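Local coordinates for protein thermosome subunit (Methanococcoides burtonii, PDB 3AQ1) that probably binds and hydrolyses ATP to help unfolded proteins fold, acting as a group II chaperonin, at residues I73-C85 against L380-A392. Numbering follows the deposited sequence.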
loop_
_atom_site.group_PDB
_atom_site.type_symbol
_atom_site.label_atom_id
_atom_site.label_comp_id
_atom_site.label_asym_id
_atom_site.label_seq_id
_atom_site.Cartn_x
_atom_site.Cartn_y
_atom_site.Cartn_z
ATOM N N ILE A 73 36.862 11.169 -1.346
ATOM C CA ILE A 73 37.081 9.754 -1.639
ATOM C C ILE A 73 36.116 8.881 -0.845
ATOM O O ILE A 73 35.557 7.918 -1.373
ATOM C CB ILE A 73 38.535 9.326 -1.305
ATOM C CG1 ILE A 73 39.516 9.871 -2.346
ATOM C CG2 ILE A 73 38.654 7.816 -1.219
ATOM C CD1 ILE A 73 40.991 9.640 -2.002
ATOM N N ILE A 74 35.930 9.225 0.427
ATOM C CA ILE A 74 34.979 8.531 1.296
ATOM C C ILE A 74 33.582 8.544 0.696
ATOM O O ILE A 74 32.913 7.517 0.672
ATOM C CB ILE A 74 34.923 9.160 2.705
ATOM C CG1 ILE A 74 36.271 9.002 3.409
ATOM C CG2 ILE A 74 33.824 8.517 3.540
ATOM C CD1 ILE A 74 36.405 9.827 4.660
ATOM N N SER A 75 33.153 9.706 0.210
ATOM C CA SER A 75 31.841 9.854 -0.415
ATOM C C SER A 75 31.629 8.902 -1.586
ATOM O O SER A 75 30.588 8.244 -1.669
ATOM C CB SER A 75 31.632 11.283 -0.897
ATOM O OG SER A 75 31.742 12.187 0.177
ATOM N N GLU A 76 32.600 8.833 -2.496
ATOM C CA GLU A 76 32.471 7.930 -3.636
ATOM C C GLU A 76 32.514 6.473 -3.201
ATOM O O GLU A 76 31.753 5.650 -3.705
ATOM C CB GLU A 76 33.524 8.220 -4.700
ATOM C CG GLU A 76 33.126 9.359 -5.618
ATOM C CD GLU A 76 34.235 10.379 -5.795
ATOM O OE1 GLU A 76 35.323 10.007 -6.290
ATOM O OE2 GLU A 76 34.016 11.557 -5.436
ATOM N N GLY A 77 33.394 6.164 -2.252
ATOM C CA GLY A 77 33.440 4.840 -1.656
ATOM C C GLY A 77 32.092 4.416 -1.089
ATOM O O GLY A 77 31.601 3.326 -1.375
ATOM N N TYR A 78 31.494 5.286 -0.280
ATOM C CA TYR A 78 30.178 5.031 0.286
ATOM C C TYR A 78 29.129 4.841 -0.808
ATOM O O TYR A 78 28.352 3.886 -0.768
ATOM C CB TYR A 78 29.746 6.179 1.202
ATOM C CG TYR A 78 30.311 6.154 2.601
ATOM C CD1 TYR A 78 31.241 5.207 2.992
ATOM C CD2 TYR A 78 29.923 7.105 3.525
ATOM C CE1 TYR A 78 31.756 5.209 4.276
ATOM C CE2 TYR A 78 30.425 7.115 4.806
ATOM C CZ TYR A 78 31.336 6.169 5.179
ATOM O OH TYR A 78 31.822 6.198 6.465
ATOM N N ARG A 79 29.100 5.756 -1.773
ATOM C CA ARG A 79 28.101 5.694 -2.835
ATOM C C ARG A 79 28.258 4.419 -3.661
ATOM O O ARG A 79 27.277 3.847 -4.140
ATOM C CB ARG A 79 28.177 6.925 -3.734
ATOM C CG ARG A 79 27.160 6.899 -4.866
ATOM C CD ARG A 79 27.327 8.088 -5.782
ATOM N NE ARG A 79 27.250 9.345 -5.050
ATOM C CZ ARG A 79 26.107 9.909 -4.671
ATOM N NH1 ARG A 79 24.946 9.318 -4.950
ATOM N NH2 ARG A 79 26.124 11.063 -4.010
ATOM N N HIS A 80 29.497 3.975 -3.816
ATOM C CA HIS A 80 29.772 2.718 -4.486
ATOM C C HIS A 80 29.306 1.576 -3.578
ATOM O O HIS A 80 28.753 0.570 -4.037
ATOM C CB HIS A 80 31.268 2.629 -4.818
ATOM C CG HIS A 80 31.635 1.467 -5.684
ATOM N ND1 HIS A 80 32.913 0.945 -5.725
ATOM C CD2 HIS A 80 30.896 0.718 -6.537
ATOM C CE1 HIS A 80 32.944 -0.073 -6.566
ATOM N NE2 HIS A 80 31.734 -0.233 -7.071
ATOM N N ALA A 81 29.501 1.753 -2.277
ATOM C CA ALA A 81 29.035 0.773 -1.306
ATOM C C ALA A 81 27.533 0.579 -1.419
ATOM O O ALA A 81 27.065 -0.538 -1.584
ATOM C CB ALA A 81 29.410 1.191 0.100
ATOM N N ALA A 82 26.781 1.670 -1.337
ATOM C CA ALA A 82 25.323 1.603 -1.406
ATOM C C ALA A 82 24.852 0.886 -2.657
ATOM O O ALA A 82 23.900 0.112 -2.620
ATOM C CB ALA A 82 24.725 2.984 -1.355
ATOM N N GLU A 83 25.518 1.154 -3.768
ATOM C CA GLU A 83 25.139 0.548 -5.035
ATOM C C GLU A 83 25.476 -0.945 -5.050
ATOM O O GLU A 83 24.722 -1.765 -5.588
ATOM C CB GLU A 83 25.789 1.305 -6.198
ATOM C CG GLU A 83 25.219 2.717 -6.375
ATOM C CD GLU A 83 26.115 3.646 -7.181
ATOM O OE1 GLU A 83 27.277 3.268 -7.461
ATOM O OE2 GLU A 83 25.653 4.762 -7.520
ATOM N N LYS A 84 26.600 -1.294 -4.433
ATOM C CA LYS A 84 26.976 -2.694 -4.282
ATOM C C LYS A 84 26.037 -3.460 -3.338
ATOM O O LYS A 84 25.937 -4.675 -3.423
ATOM C CB LYS A 84 28.416 -2.803 -3.795
ATOM C CG LYS A 84 28.986 -4.196 -3.907
ATOM C CD LYS A 84 28.899 -4.726 -5.339
ATOM C CE LYS A 84 29.453 -6.150 -5.441
ATOM N NZ LYS A 84 28.917 -6.897 -6.615
ATOM N N CYS A 85 25.358 -2.757 -2.434
ATOM C CA CYS A 85 24.386 -3.403 -1.550
ATOM C C CYS A 85 23.136 -3.769 -2.333
ATOM O O CYS A 85 22.509 -4.791 -2.070
ATOM C CB CYS A 85 24.014 -2.509 -0.358
ATOM S SG CYS A 85 25.250 -2.456 0.981
ATOM N N LEU A 380 39.010 -4.850 -3.527
ATOM C CA LEU A 380 39.261 -3.479 -3.953
ATOM C C LEU A 380 40.632 -3.018 -3.467
ATOM O O LEU A 380 41.283 -3.705 -2.677
ATOM C CB LEU A 380 38.168 -2.539 -3.445
ATOM C CG LEU A 380 36.893 -2.532 -4.281
ATOM C CD1 LEU A 380 35.863 -1.601 -3.667
ATOM C CD2 LEU A 380 37.206 -2.125 -5.711
ATOM N N LYS A 381 41.072 -1.859 -3.942
ATOM C CA LYS A 381 42.379 -1.341 -3.554
ATOM C C LYS A 381 42.383 0.183 -3.408
ATOM O O LYS A 381 41.500 0.881 -3.921
ATOM C CB LYS A 381 43.463 -1.811 -4.539
ATOM C CG LYS A 381 43.664 -3.331 -4.578
ATOM C CD LYS A 381 44.609 -3.755 -5.695
ATOM C CE LYS A 381 44.721 -5.273 -5.786
ATOM N NZ LYS A 381 45.687 -5.710 -6.840
ATOM N N GLY A 382 43.384 0.690 -2.698
ATOM C CA GLY A 382 43.495 2.112 -2.447
ATOM C C GLY A 382 42.809 2.508 -1.154
ATOM O O GLY A 382 42.562 1.671 -0.278
ATOM N N ARG A 383 42.509 3.797 -1.036
ATOM C CA ARG A 383 41.827 4.329 0.137
ATOM C C ARG A 383 40.332 4.023 0.049
ATOM O O ARG A 383 39.656 3.892 1.071
ATOM C CB ARG A 383 42.078 5.836 0.257
ATOM C CG ARG A 383 43.542 6.207 0.491
ATOM C CD ARG A 383 43.935 7.506 -0.215
ATOM N NE ARG A 383 45.302 7.908 0.112
ATOM C CZ ARG A 383 45.952 8.913 -0.470
ATOM N NH1 ARG A 383 45.364 9.624 -1.424
ATOM N NH2 ARG A 383 47.193 9.204 -0.101
ATOM N N GLU A 384 39.828 3.903 -1.179
ATOM C CA GLU A 384 38.435 3.531 -1.409
ATOM C C GLU A 384 38.096 2.291 -0.589
ATOM O O GLU A 384 37.033 2.216 0.024
ATOM C CB GLU A 384 38.172 3.265 -2.897
ATOM C CG GLU A 384 36.699 3.334 -3.288
ATOM C CD GLU A 384 36.382 2.617 -4.594
ATOM O OE1 GLU A 384 37.207 1.796 -5.056
ATOM O OE2 GLU A 384 35.293 2.867 -5.155
ATOM N N GLN A 385 39.011 1.326 -0.568
ATOM C CA GLN A 385 38.786 0.079 0.153
ATOM C C GLN A 385 38.473 0.297 1.631
ATOM O O GLN A 385 37.573 -0.334 2.181
ATOM C CB GLN A 385 39.979 -0.864 0.018
ATOM C CG GLN A 385 39.849 -2.094 0.900
ATOM C CD GLN A 385 41.127 -2.900 0.990
ATOM O OE1 GLN A 385 42.004 -2.737 0.113
ATOM N NE2 GLN A 385 41.250 -3.702 1.942
ATOM N N LEU A 386 39.231 1.174 2.279
ATOM C CA LEU A 386 38.963 1.508 3.674
ATOM C C LEU A 386 37.532 2.017 3.837
ATOM O O LEU A 386 36.829 1.629 4.766
ATOM C CB LEU A 386 39.971 2.543 4.182
ATOM C CG LEU A 386 41.180 1.934 4.900
ATOM C CD1 LEU A 386 42.401 2.861 4.880
ATOM C CD2 LEU A 386 40.806 1.515 6.330
ATOM N N ALA A 387 37.111 2.868 2.905
ATOM C CA ALA A 387 35.797 3.496 2.938
ATOM C C ALA A 387 34.662 2.487 2.812
ATOM O O ALA A 387 33.712 2.507 3.601
ATOM C CB ALA A 387 35.692 4.545 1.846
ATOM N N VAL A 388 34.757 1.622 1.806
ATOM C CA VAL A 388 33.754 0.589 1.594
ATOM C C VAL A 388 33.757 -0.420 2.741
ATOM O O VAL A 388 32.712 -0.896 3.181
ATOM C CB VAL A 388 33.971 -0.123 0.259
ATOM C CG1 VAL A 388 33.142 -1.381 0.196
ATOM C CG2 VAL A 388 33.607 0.812 -0.871
ATOM N N SER A 389 34.947 -0.728 3.228
ATOM C CA SER A 389 35.093 -1.603 4.373
ATOM C C SER A 389 34.347 -1.016 5.574
ATOM O O SER A 389 33.651 -1.729 6.297
ATOM C CB SER A 389 36.580 -1.801 4.691
ATOM O OG SER A 389 36.760 -2.783 5.691
ATOM N N LYS A 390 34.487 0.290 5.779
ATOM C CA LYS A 390 33.839 0.946 6.907
ATOM C C LYS A 390 32.327 0.987 6.723
ATOM O O LYS A 390 31.578 0.940 7.697
ATOM C CB LYS A 390 34.405 2.349 7.129
ATOM C CG LYS A 390 35.762 2.369 7.842
ATOM C CD LYS A 390 35.629 1.959 9.308
ATOM C CE LYS A 390 36.962 2.019 10.052
ATOM N NZ LYS A 390 36.774 1.855 11.529
ATOM N N PHE A 391 31.874 1.062 5.474
ATOM C CA PHE A 391 30.445 1.010 5.194
ATOM C C PHE A 391 29.935 -0.343 5.668
ATOM O O PHE A 391 29.048 -0.424 6.524
ATOM C CB PHE A 391 30.170 1.206 3.700
ATOM C CG PHE A 391 28.725 1.520 3.366
ATOM C CD1 PHE A 391 27.783 0.524 3.293
ATOM C CD2 PHE A 391 28.329 2.807 3.081
ATOM C CE1 PHE A 391 26.461 0.812 2.962
ATOM C CE2 PHE A 391 27.008 3.095 2.752
ATOM C CZ PHE A 391 26.080 2.097 2.690
ATOM N N ALA A 392 30.522 -1.406 5.128
ATOM C CA ALA A 392 30.127 -2.760 5.498
ATOM C C ALA A 392 30.121 -2.967 7.019
ATOM O O ALA A 392 29.381 -3.797 7.531
ATOM C CB ALA A 392 31.019 -3.782 4.809
#
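Gly-77 and Ala-387 meet where two helices of the helical equatorial domain of this group II chaperonin cross. The axes of helices 73-85 and 383-392 approach to 8.0 Å at a crossing angle of -51°. The lack of a side chain at Gly-77 probably allows this approach, since a CB there would collide with Ala-387 CB, 4.2 Å from Gly-77 CA. Val-388 CG2 packs beside the backbone carbonyl of Gly-77.

The aromatic contacts centre on Phe-391 and span Tyr-78 to Cys-85. Phe-391 is a knob in a hole formed by Tyr-78, Ala-81, Ala-82 and Cys-85. Its CG is anti to the backbone N (chi1 -165°), which carries the ring over helix 73-85. Ala-81 CB sits over one ring face in a CH-pi contact, 3.6 Å from the centroid. The ring edge meets the Tyr-78 face in an offset edge-to-face pair, planes 69° apart. Cys-85 SG approaches Phe-391 CE1 obliquely at 4.0 Å. Replacing Phe-391 with alanine is likely to open a gap beside Ala-81 and leave the Tyr-78 ring without its aromatic partner. Tyr-78 OH bonds to Leu-57 O in helix 45-65, which also packs on Phe-391.

One polar link crosses at the other flank. The extended Glu-384 side chain passes Gly-77, and His-80 ND1 donates to Glu-384 OE2 at 3.1 Å, meeting the oxygen from above the carboxylate plane.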